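Local coordinates for protein probable dehydrogenase (Bordetella bronchiseptica, PDB 3MOI) that probably acts as a nicotinamide-dependent oxidoreductase of the GFO/IDH/MocA family on a substrate not yet established, at residues V130-A135 with E317-Y322; R134-E139 with A310-S315; K187-Q192 with M303-E308; I345-D350 with A356-D361. All blocks are in the same frame, centred on the assembly; numbering follows the deposited sequence.

Contact 1 (V130-A135 with E317-Y322)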
# COMPACT_ATOMS: atom_id res chain seq x y z
N VAL A 130 -17.27 2.59 -4.30
CA VAL A 130 -16.98 1.17 -4.44
C VAL A 130 -17.90 0.51 -5.43
O VAL A 130 -17.49 -0.32 -6.23
CB VAL A 130 -17.09 0.47 -3.10
CG1 VAL A 130 -16.97 -1.02 -3.28
CG2 VAL A 130 -16.02 1.06 -2.09
N ARG A 131 -19.14 0.87 -5.41
CA ARG A 131 -20.06 0.37 -6.44
C ARG A 131 -19.63 0.85 -7.80
O ARG A 131 -19.68 0.10 -8.79
CB ARG A 131 -21.46 0.86 -6.15
CG ARG A 131 -22.56 0.40 -7.13
CD ARG A 131 -23.92 0.69 -6.44
NE ARG A 131 -24.91 1.23 -7.36
CZ ARG A 131 -26.12 0.71 -7.58
NH1 ARG A 131 -26.53 -0.41 -6.95
NH2 ARG A 131 -26.94 1.30 -8.45
N THR A 132 -19.15 2.08 -7.84
CA THR A 132 -18.67 2.62 -9.12
C THR A 132 -17.47 1.88 -9.61
O THR A 132 -17.42 1.61 -10.80
CB THR A 132 -18.37 4.12 -9.08
OG1 THR A 132 -19.47 4.79 -8.47
CG2 THR A 132 -18.13 4.66 -10.50
N LEU A 133 -16.54 1.55 -8.72
CA LEU A 133 -15.35 0.79 -9.10
C LEU A 133 -15.80 -0.55 -9.65
O LEU A 133 -15.29 -0.98 -10.68
CB LEU A 133 -14.32 0.60 -7.95
CG LEU A 133 -13.50 1.83 -7.44
CD1 LEU A 133 -12.98 1.66 -5.99
CD2 LEU A 133 -12.31 2.24 -8.32
N ARG A 134 -16.79 -1.20 -9.01
CA ARG A 134 -17.32 -2.48 -9.53
C ARG A 134 -17.86 -2.27 -10.94
O ARG A 134 -17.46 -2.95 -11.90
CB ARG A 134 -18.39 -3.12 -8.61
CG ARG A 134 -19.03 -4.39 -9.19
CD ARG A 134 -20.33 -4.89 -8.36
NE ARG A 134 -19.92 -6.07 -7.57
CZ ARG A 134 -20.36 -7.33 -7.65
NH1 ARG A 134 -21.41 -7.72 -8.41
NH2 ARG A 134 -19.73 -8.22 -6.87
N ALA A 135 -18.76 -1.31 -11.10
CA ALA A 135 -19.36 -1.12 -12.45
C ALA A 135 -18.24 -1.01 -13.53
O ALA A 135 -18.28 -1.68 -14.57
CB ALA A 135 -20.28 0.05 -12.45
N GLU A 317 -15.79 12.69 -6.07
CA GLU A 317 -16.96 12.74 -6.93
C GLU A 317 -17.27 11.39 -7.62
O GLU A 317 -18.32 11.24 -8.23
CB GLU A 317 -16.79 13.86 -7.98
CG GLU A 317 -17.69 15.12 -7.78
CD GLU A 317 -16.97 16.38 -7.20
OE1 GLU A 317 -15.82 16.73 -7.62
OE2 GLU A 317 -17.62 17.03 -6.33
N GLY A 318 -16.38 10.41 -7.55
CA GLY A 318 -16.59 9.21 -8.33
C GLY A 318 -15.31 8.44 -8.43
O GLY A 318 -14.65 8.20 -7.41
N VAL A 319 -14.95 8.04 -9.64
CA VAL A 319 -13.70 7.32 -9.81
C VAL A 319 -12.76 7.99 -10.80
O VAL A 319 -13.14 8.35 -11.93
CB VAL A 319 -13.94 5.89 -10.27
CG1 VAL A 319 -12.61 5.26 -10.58
CG2 VAL A 319 -14.74 5.07 -9.17
N LEU A 320 -11.51 8.09 -10.38
CA LEU A 320 -10.46 8.63 -11.23
C LEU A 320 -9.92 7.44 -12.02
O LEU A 320 -9.47 6.48 -11.42
CB LEU A 320 -9.39 9.33 -10.36
CG LEU A 320 -9.75 10.79 -9.97
CD1 LEU A 320 -8.92 11.29 -8.77
CD2 LEU A 320 -9.61 11.80 -11.20
N VAL A 321 -10.04 7.48 -13.36
CA VAL A 321 -9.52 6.42 -14.24
C VAL A 321 -8.24 6.89 -14.91
O VAL A 321 -8.29 7.71 -15.83
CB VAL A 321 -10.50 6.06 -15.37
CG1 VAL A 321 -9.92 4.99 -16.28
CG2 VAL A 321 -11.78 5.61 -14.79
N TYR A 322 -7.11 6.34 -14.46
CA TYR A 322 -5.81 6.68 -15.06
C TYR A 322 -5.55 5.78 -16.23
O TYR A 322 -5.08 4.67 -16.05
CB TYR A 322 -4.69 6.55 -14.04
CG TYR A 322 -4.86 7.52 -12.91
CD1 TYR A 322 -4.25 8.80 -12.94
CD2 TYR A 322 -5.66 7.22 -11.84
CE1 TYR A 322 -4.43 9.71 -11.86
CE2 TYR A 322 -5.83 8.10 -10.78
CZ TYR A 322 -5.24 9.32 -10.79
OH TYR A 322 -5.46 10.12 -9.70
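V319 presents its two methyl groups to the helix, and T132 and L133 receive them in different ways. Its CB is directed at the helix, and its chi1 of 173° sets CG1 anti to the backbone N while CG2 stays beside that nitrogen. V319 CG2 does most of the touching: it lies 3.7 Å from T132 CG2, in a meeting where the threonine and valine side chains run past one another in opposite senses, and 3.9 Å from L133 CG. L133 comes in at a slant, bringing its CD2 branch to 3.8 Å from V319 CG1, so that it touches both methyls of the valine.

T132 shows how one residue can divide its labour. Its methyl faces the sheet, whereas OG1 bonds to P128 O one turn back and also pairs with I333 N, which settles the polar end without calling on strand 318-323. L133 continues onto L312 and I189. On the opposite face of the same strand, Y322 meets F236 of the second subunit edge-to-face. A helix packed through aliphatic side chains on one face of a mixed sheet, with the other face turned to a partner subunit, is characteristic of the GFO/IDH/MocA C-terminal domain.

Contact 2 (R134-E139 with A310-S315)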
# COMPACT_ATOMS: atom_id res chain seq x y z
N ARG A 134 -16.79 -1.20 -9.01
CA ARG A 134 -17.32 -2.48 -9.53
C ARG A 134 -17.86 -2.27 -10.94
O ARG A 134 -17.46 -2.95 -11.90
CB ARG A 134 -18.39 -3.12 -8.61
CG ARG A 134 -19.03 -4.39 -9.19
CD ARG A 134 -20.33 -4.89 -8.36
NE ARG A 134 -19.92 -6.07 -7.57
CZ ARG A 134 -20.36 -7.33 -7.65
NH1 ARG A 134 -21.41 -7.72 -8.41
NH2 ARG A 134 -19.73 -8.22 -6.87
N ALA A 135 -18.76 -1.31 -11.10
CA ALA A 135 -19.36 -1.12 -12.45
C ALA A 135 -18.24 -1.01 -13.53
O ALA A 135 -18.28 -1.68 -14.57
CB ALA A 135 -20.28 0.05 -12.45
N ILE A 136 -17.20 -0.25 -13.23
CA ILE A 136 -16.12 -0.04 -14.21
C ILE A 136 -15.42 -1.35 -14.58
O ILE A 136 -15.18 -1.62 -15.74
CB ILE A 136 -15.12 1.01 -13.69
CG1 ILE A 136 -15.79 2.39 -13.73
CG2 ILE A 136 -13.87 0.99 -14.48
CD1 ILE A 136 -15.18 3.42 -12.84
N VAL A 137 -15.13 -2.16 -13.59
CA VAL A 137 -14.55 -3.47 -13.81
C VAL A 137 -15.46 -4.38 -14.65
O VAL A 137 -14.99 -4.86 -15.67
CB VAL A 137 -14.15 -4.14 -12.44
CG1 VAL A 137 -13.71 -5.57 -12.63
CG2 VAL A 137 -13.03 -3.30 -11.74
N GLN A 138 -16.73 -4.60 -14.27
CA GLN A 138 -17.66 -5.47 -15.06
C GLN A 138 -17.82 -4.95 -16.50
O GLN A 138 -17.88 -5.72 -17.48
CB GLN A 138 -19.07 -5.52 -14.45
CG GLN A 138 -19.31 -6.45 -13.23
CD GLN A 138 -20.67 -6.13 -12.44
OE1 GLN A 138 -21.21 -4.99 -12.47
NE2 GLN A 138 -21.18 -7.13 -11.72
N GLU A 139 -17.95 -3.63 -16.61
CA GLU A 139 -18.06 -2.98 -17.92
C GLU A 139 -17.00 -3.47 -18.94
O GLU A 139 -17.28 -3.59 -20.12
CB GLU A 139 -18.00 -1.45 -17.75
CG GLU A 139 -17.90 -0.65 -19.05
CD GLU A 139 -16.45 -0.57 -19.63
OE1 GLU A 139 -16.40 -0.39 -20.88
OE2 GLU A 139 -15.40 -0.69 -18.86
N ALA A 310 -5.83 0.35 -17.17
CA ALA A 310 -5.99 1.50 -16.31
C ALA A 310 -5.71 1.18 -14.85
O ALA A 310 -5.81 0.02 -14.47
CB ALA A 310 -7.43 2.03 -16.42
N ASP A 311 -5.34 2.19 -14.07
CA ASP A 311 -5.47 2.14 -12.63
C ASP A 311 -6.72 2.93 -12.28
O ASP A 311 -7.01 3.94 -12.92
CB ASP A 311 -4.26 2.72 -11.90
CG ASP A 311 -2.97 1.91 -12.16
OD1 ASP A 311 -3.06 0.69 -12.50
OD2 ASP A 311 -1.87 2.50 -12.09
N LEU A 312 -7.45 2.44 -11.26
CA LEU A 312 -8.67 3.05 -10.80
C LEU A 312 -8.46 3.53 -9.37
O LEU A 312 -7.81 2.85 -8.59
CB LEU A 312 -9.75 1.99 -10.80
CG LEU A 312 -10.55 1.58 -12.02
CD1 LEU A 312 -9.90 1.90 -13.32
CD2 LEU A 312 -11.03 0.10 -11.96
N ARG A 313 -9.07 4.66 -9.02
CA ARG A 313 -8.97 5.22 -7.68
C ARG A 313 -10.21 6.02 -7.30
O ARG A 313 -10.77 6.73 -8.14
CB ARG A 313 -7.78 6.15 -7.67
CG ARG A 313 -7.55 6.93 -6.38
CD ARG A 313 -6.50 8.00 -6.64
NE ARG A 313 -6.25 8.77 -5.43
CZ ARG A 313 -5.72 9.97 -5.40
NH1 ARG A 313 -5.39 10.61 -6.53
NH2 ARG A 313 -5.52 10.53 -4.23
N ALA A 314 -10.66 5.91 -6.06
CA ALA A 314 -11.88 6.59 -5.65
C ALA A 314 -11.56 8.05 -5.53
O ALA A 314 -10.46 8.38 -5.13
CB ALA A 314 -12.40 6.06 -4.33
N SER A 315 -12.50 8.91 -5.91
CA SER A 315 -12.35 10.34 -5.78
C SER A 315 -13.49 10.90 -4.94
O SER A 315 -14.46 10.18 -4.60
CB SER A 315 -12.39 10.97 -7.16
OG SER A 315 -13.73 11.20 -7.60
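L312 buries the largest area in this contact, and it does so chiefly through one methyl group. Its CB is directed at helix 128-139, and L312 CD2 reaches two successive helix residues at once: I136 CG2 at 3.9 Å and V137 CG2 at 4.0 Å.

I136 comes next in buried area. Its CB faces the strand, and the chi1 of -71° sets CG2 anti to the backbone N, from where this methyl of I136 meets L312 CD2 and, more loosely, L312 CG at 4.2 Å. The two side chains pass each other in opposite directions. V137 contributes less. It stands on the flank of the helix and meets the leucine at a slant with CG2 alone. The CA atoms of I136 and L312 are 8.8 Å apart, so the two backbones are bridged purely by aliphatic side chains. Helix-on-sheet packing of this kind belongs to the GFO/IDH/MocA C-terminal domain.

The neighbours extend the same apolar layer. L312 also touches L133 one turn earlier on the helix and V305 and C307 on strand 302-307, while I136 leans on V319 of strand 318-323. D311 and R313 serve the opposite face of the sheet, where D311 OD2 bonds to F236 N and R313 NH1 forms a salt bridge with E240, both of the second subunit. Strand 310-314 therefore lies between helix 128-139 on one face and the other subunit on the other, with strands 302-307 and 318-323 as its antiparallel partners.

Contact 3 (K187-Q192 with M303-E308)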
# COMPACT_ATOMS: atom_id res chain seq x y z
N LYS A 187 -13.98 -7.87 -2.17
CA LYS A 187 -14.94 -8.75 -2.78
C LYS A 187 -15.93 -8.07 -3.75
O LYS A 187 -16.30 -8.63 -4.79
CB LYS A 187 -15.73 -9.42 -1.72
CG LYS A 187 -14.88 -10.39 -0.85
CD LYS A 187 -15.83 -11.46 -0.30
CE LYS A 187 -16.51 -11.05 0.90
NZ LYS A 187 -17.33 -12.17 1.41
N THR A 188 -16.40 -6.89 -3.38
CA THR A 188 -17.36 -6.21 -4.20
C THR A 188 -16.74 -5.74 -5.54
O THR A 188 -17.28 -6.02 -6.60
CB THR A 188 -17.89 -5.01 -3.46
OG1 THR A 188 -18.69 -5.43 -2.33
CG2 THR A 188 -18.71 -4.11 -4.39
N ILE A 189 -15.58 -5.07 -5.48
CA ILE A 189 -14.88 -4.62 -6.67
C ILE A 189 -14.57 -5.82 -7.54
O ILE A 189 -14.74 -5.74 -8.74
CB ILE A 189 -13.60 -3.89 -6.30
CG1 ILE A 189 -13.92 -2.55 -5.65
CG2 ILE A 189 -12.70 -3.64 -7.53
CD1 ILE A 189 -12.82 -2.01 -4.66
N THR A 190 -14.09 -6.92 -6.99
CA THR A 190 -13.61 -7.92 -7.90
C THR A 190 -14.65 -8.94 -8.26
O THR A 190 -14.51 -9.61 -9.23
CB THR A 190 -12.42 -8.70 -7.38
OG1 THR A 190 -12.83 -9.52 -6.28
CG2 THR A 190 -11.27 -7.73 -7.00
N GLY A 191 -15.68 -9.10 -7.47
CA GLY A 191 -16.51 -10.30 -7.63
C GLY A 191 -15.82 -11.65 -7.46
O GLY A 191 -16.37 -12.64 -7.88
N GLN A 192 -14.63 -11.71 -6.85
CA GLN A 192 -13.95 -13.00 -6.64
C GLN A 192 -13.91 -13.49 -5.18
O GLN A 192 -13.88 -12.73 -4.24
CB GLN A 192 -12.56 -12.91 -7.17
CG GLN A 192 -12.48 -12.77 -8.73
CD GLN A 192 -11.07 -12.94 -9.18
OE1 GLN A 192 -10.50 -14.05 -9.04
NE2 GLN A 192 -10.43 -11.85 -9.68
N MET A 303 -7.90 3.20 -2.28
CA MET A 303 -8.11 1.93 -2.90
C MET A 303 -7.70 2.07 -4.35
O MET A 303 -8.40 2.74 -5.10
CB MET A 303 -9.59 1.55 -2.75
CG MET A 303 -9.99 1.14 -1.27
SD MET A 303 -11.68 0.46 -0.97
CE MET A 303 -12.09 0.14 -2.61
N LEU A 304 -6.57 1.46 -4.72
CA LEU A 304 -5.98 1.54 -6.06
C LEU A 304 -6.08 0.22 -6.85
O LEU A 304 -5.43 -0.77 -6.52
CB LEU A 304 -4.47 1.95 -5.93
CG LEU A 304 -4.18 3.39 -5.40
CD1 LEU A 304 -2.90 3.58 -4.63
CD2 LEU A 304 -4.23 4.35 -6.56
N VAL A 305 -6.88 0.20 -7.90
CA VAL A 305 -7.19 -1.07 -8.57
C VAL A 305 -6.41 -1.08 -9.82
O VAL A 305 -6.66 -0.25 -10.66
CB VAL A 305 -8.67 -1.14 -8.93
CG1 VAL A 305 -9.02 -2.42 -9.64
CG2 VAL A 305 -9.46 -0.89 -7.69
N THR A 306 -5.47 -1.98 -10.00
CA THR A 306 -4.73 -1.87 -11.20
C THR A 306 -5.17 -2.93 -12.21
O THR A 306 -5.05 -4.14 -12.02
CB THR A 306 -3.15 -1.66 -10.94
OG1 THR A 306 -2.37 -2.68 -11.54
CG2 THR A 306 -2.81 -1.47 -9.58
N CYS A 307 -5.77 -2.44 -13.30
CA CYS A 307 -6.21 -3.29 -14.37
C CYS A 307 -5.30 -3.21 -15.58
O CYS A 307 -4.41 -2.40 -15.62
CB CYS A 307 -7.62 -2.93 -14.76
SG CYS A 307 -8.68 -2.60 -13.35
N GLU A 308 -5.52 -4.09 -16.55
CA GLU A 308 -4.76 -4.12 -17.80
C GLU A 308 -4.71 -2.73 -18.47
O GLU A 308 -3.67 -2.31 -18.90
CB GLU A 308 -5.40 -5.10 -18.81
CG GLU A 308 -5.10 -6.59 -18.61
CD GLU A 308 -6.11 -7.56 -19.33
OE1 GLU A 308 -7.34 -7.25 -19.51
OE2 GLU A 308 -5.62 -8.66 -19.68
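I189 carries the apolar part of this contact, pointing from the last turn of helix 179-190 toward M303 and V305 on strand 302-307. With chi1 at -70° its two branches divide: I189 CG2 stands anti to the backbone N and approaches V305 CG2 at 4.3 Å, a loose van der Waals contact, while CG1 carries CD1 toward the methyl end of M303. The methionine chain crosses the isoleucine at a slant, bent at its last torsion. The modelled separation of the two terminal methyls is too short to be trusted, so M303 and I189 are neighbours but their exact fit is doubtful. M303 and V305 are two apart on the strand, and both direct their CB atoms to the helix. I189 and M303 share L133 of helix 128-139 as a further neighbour.

Hydrogen bonding belongs to the end of the helix. G191 N still reaches K187 O at 2.8 Å, but G191 itself has positive phi and breaks the helical path. The chain then turns back so that Q192 N donates to T190 OG1 at 2.9 Å, with an N-H...O angle of 159°. T190 OG1 also bonds to I186 O, so this one hydroxyl ties the last turn to the exit loop. Q192 OE1 is held in turn by D222 N.

The charged end of K187 lies away from the strand, making a salt bridge to D367 and a cation-pi contact with W364. Two motifs meet here: an ST turn closing a helix, and the helix-on-sheet layer of the GFO/IDH/MocA C-terminal fold.

Contact 4 (I345-D350 with A356-D361)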
# COMPACT_ATOMS: atom_id res chain seq x y z
N ILE A 345 -30.12 0.48 2.07
CA ILE A 345 -31.55 0.32 1.94
C ILE A 345 -31.92 -0.13 0.53
O ILE A 345 -32.73 -1.04 0.36
CB ILE A 345 -32.29 1.63 2.27
CG1 ILE A 345 -32.06 2.00 3.75
CG2 ILE A 345 -33.74 1.56 1.87
CD1 ILE A 345 -32.63 3.31 4.13
N ASP A 346 -31.32 0.49 -0.48
CA ASP A 346 -31.62 0.11 -1.87
C ASP A 346 -31.36 -1.38 -2.12
O ASP A 346 -32.15 -2.05 -2.80
CB ASP A 346 -30.81 0.93 -2.88
CG ASP A 346 -31.07 2.45 -2.78
OD1 ASP A 346 -32.09 2.88 -2.17
OD2 ASP A 346 -30.24 3.21 -3.34
N GLU A 347 -30.27 -1.91 -1.55
CA GLU A 347 -29.98 -3.31 -1.80
C GLU A 347 -31.12 -4.17 -1.25
O GLU A 347 -31.58 -5.03 -1.93
CB GLU A 347 -28.66 -3.69 -1.20
CG GLU A 347 -28.25 -5.01 -1.65
CD GLU A 347 -26.93 -5.47 -1.06
OE1 GLU A 347 -26.57 -6.66 -1.34
OE2 GLU A 347 -26.26 -4.67 -0.35
N LEU A 348 -31.64 -3.88 -0.07
CA LEU A 348 -32.80 -4.66 0.41
C LEU A 348 -34.07 -4.49 -0.44
O LEU A 348 -34.72 -5.49 -0.81
CB LEU A 348 -33.17 -4.27 1.81
CG LEU A 348 -33.44 -5.27 2.91
CD1 LEU A 348 -34.62 -4.72 3.72
CD2 LEU A 348 -33.56 -6.68 2.52
N ARG A 349 -34.41 -3.22 -0.74
CA ARG A 349 -35.62 -2.92 -1.53
C ARG A 349 -35.59 -3.73 -2.78
O ARG A 349 -36.55 -4.39 -3.12
CB ARG A 349 -35.73 -1.43 -1.90
CG ARG A 349 -37.03 -1.09 -2.77
CD ARG A 349 -36.70 -0.26 -4.14
NE ARG A 349 -35.88 0.90 -3.77
CZ ARG A 349 -34.62 1.16 -4.14
NH1 ARG A 349 -33.96 0.42 -5.03
NH2 ARG A 349 -34.05 2.22 -3.63
N ASP A 350 -34.46 -3.65 -3.46
CA ASP A 350 -34.25 -4.37 -4.67
C ASP A 350 -34.46 -5.86 -4.53
O ASP A 350 -35.04 -6.49 -5.41
CB ASP A 350 -32.83 -4.12 -5.20
CG ASP A 350 -32.72 -2.81 -6.02
OD1 ASP A 350 -33.74 -2.17 -6.29
OD2 ASP A 350 -31.59 -2.44 -6.41
N ALA A 356 -33.28 -7.36 -7.82
CA ALA A 356 -31.97 -7.99 -7.71
C ALA A 356 -31.84 -8.61 -6.29
O ALA A 356 -32.06 -7.93 -5.29
CB ALA A 356 -30.88 -7.00 -7.98
N PRO A 357 -31.50 -9.89 -6.22
CA PRO A 357 -31.32 -10.53 -4.94
C PRO A 357 -30.15 -9.90 -4.24
O PRO A 357 -29.35 -9.28 -4.87
CB PRO A 357 -30.98 -11.99 -5.33
CG PRO A 357 -31.71 -12.19 -6.64
CD PRO A 357 -31.58 -10.86 -7.34
N ALA A 358 -30.08 -9.99 -2.93
CA ALA A 358 -29.03 -9.31 -2.20
C ALA A 358 -27.64 -9.93 -2.50
O ALA A 358 -27.50 -11.11 -2.57
CB ALA A 358 -29.34 -9.40 -0.76
N LEU A 359 -26.61 -9.12 -2.68
CA LEU A 359 -25.22 -9.60 -2.77
C LEU A 359 -24.66 -9.94 -1.38
O LEU A 359 -24.06 -11.00 -1.19
CB LEU A 359 -24.37 -8.51 -3.37
CG LEU A 359 -22.87 -8.77 -3.57
CD1 LEU A 359 -22.50 -10.02 -4.47
CD2 LEU A 359 -22.22 -7.43 -4.07
N ARG A 360 -24.83 -9.01 -0.43
CA ARG A 360 -24.29 -9.16 0.88
C ARG A 360 -25.25 -9.89 1.84
O ARG A 360 -25.74 -9.34 2.86
CB ARG A 360 -23.89 -7.81 1.44
CG ARG A 360 -22.86 -7.07 0.55
CD ARG A 360 -22.68 -5.62 0.93
NE ARG A 360 -21.96 -4.93 -0.14
CZ ARG A 360 -22.46 -4.58 -1.33
NH1 ARG A 360 -23.74 -4.78 -1.64
NH2 ARG A 360 -21.68 -3.99 -2.20
N ASP A 361 -25.48 -11.15 1.53
CA ASP A 361 -26.43 -11.90 2.30
C ASP A 361 -25.72 -12.53 3.52
O ASP A 361 -24.59 -12.19 3.87
CB ASP A 361 -27.09 -12.95 1.41
CG ASP A 361 -26.17 -14.11 1.14
OD1 ASP A 361 -24.93 -13.90 1.05
OD2 ASP A 361 -26.70 -15.26 1.10
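The loop joining helix 340-352 to helix 362-381 is pinned back on the first helix here by the E347 carboxylate, which reaches across to L359 and R360. The side chain leaves the helix with CG anti to the backbone N (chi1 -169°) and runs fully extended from there. OE1 takes two main-chain donors. R360 N comes in nearly straight on the syn lone pair at 3.1 Å from E347 OE1, with an angle of 171°, whereas L359 N, 2.8 Å from the same oxygen of E347, makes only a weak, bent bond. E347 OE2 faces the edge of the R360 guanidinium, 2.8 Å from NH1, as a salt bridge; the place of this oxygen is less sure. Carboxylate and guanidinium are turned almost perpendicular, their planes 83° apart.

R360 is the centre of an inverse gamma turn, closed by a weak bond from D361 N to L359 O. Just beyond it, D361 OD1 caps W364 N at the start of helix 362-381. L359 CD2 lies over one face of the arginine's flat group, offset toward its rim. R360 NE also bonds to S125 OG, and NH2 weakly to T188 OG1 on helix 179-190, so two of its nitrogens have partners beyond E347.

At the other end of the contact the loop rejoins the helix through its backbone: A356 N donates to D350 O at 3.1 Å. D350 OD1 meanwhile accepts from R349 NH1 at 2.9 Å, within a salt-bridge network that includes D346 and extends through R349 NE to D27.

In the fold
After the Rossmann strands, the chain enters helix 128-139, from which contacts 1 and 2 both start. The long loops they close are nested: contact 2 ends on strand 310-314 inside the span of contact 1, which ends on the adjacent strand 318-323. Contact 3 lies inside both, joining helix 179-190 to strand 302-307, so three consecutive strands of the sheet are each tied to one of two neighbouring helices. R134 links those helices through NE and T188 O. Contact 4 follows in series, closing a short local loop about 20 Å, centre to centre, from contact 1, beside the Rossmann domain; L359 touches R134, bringing the two regions together.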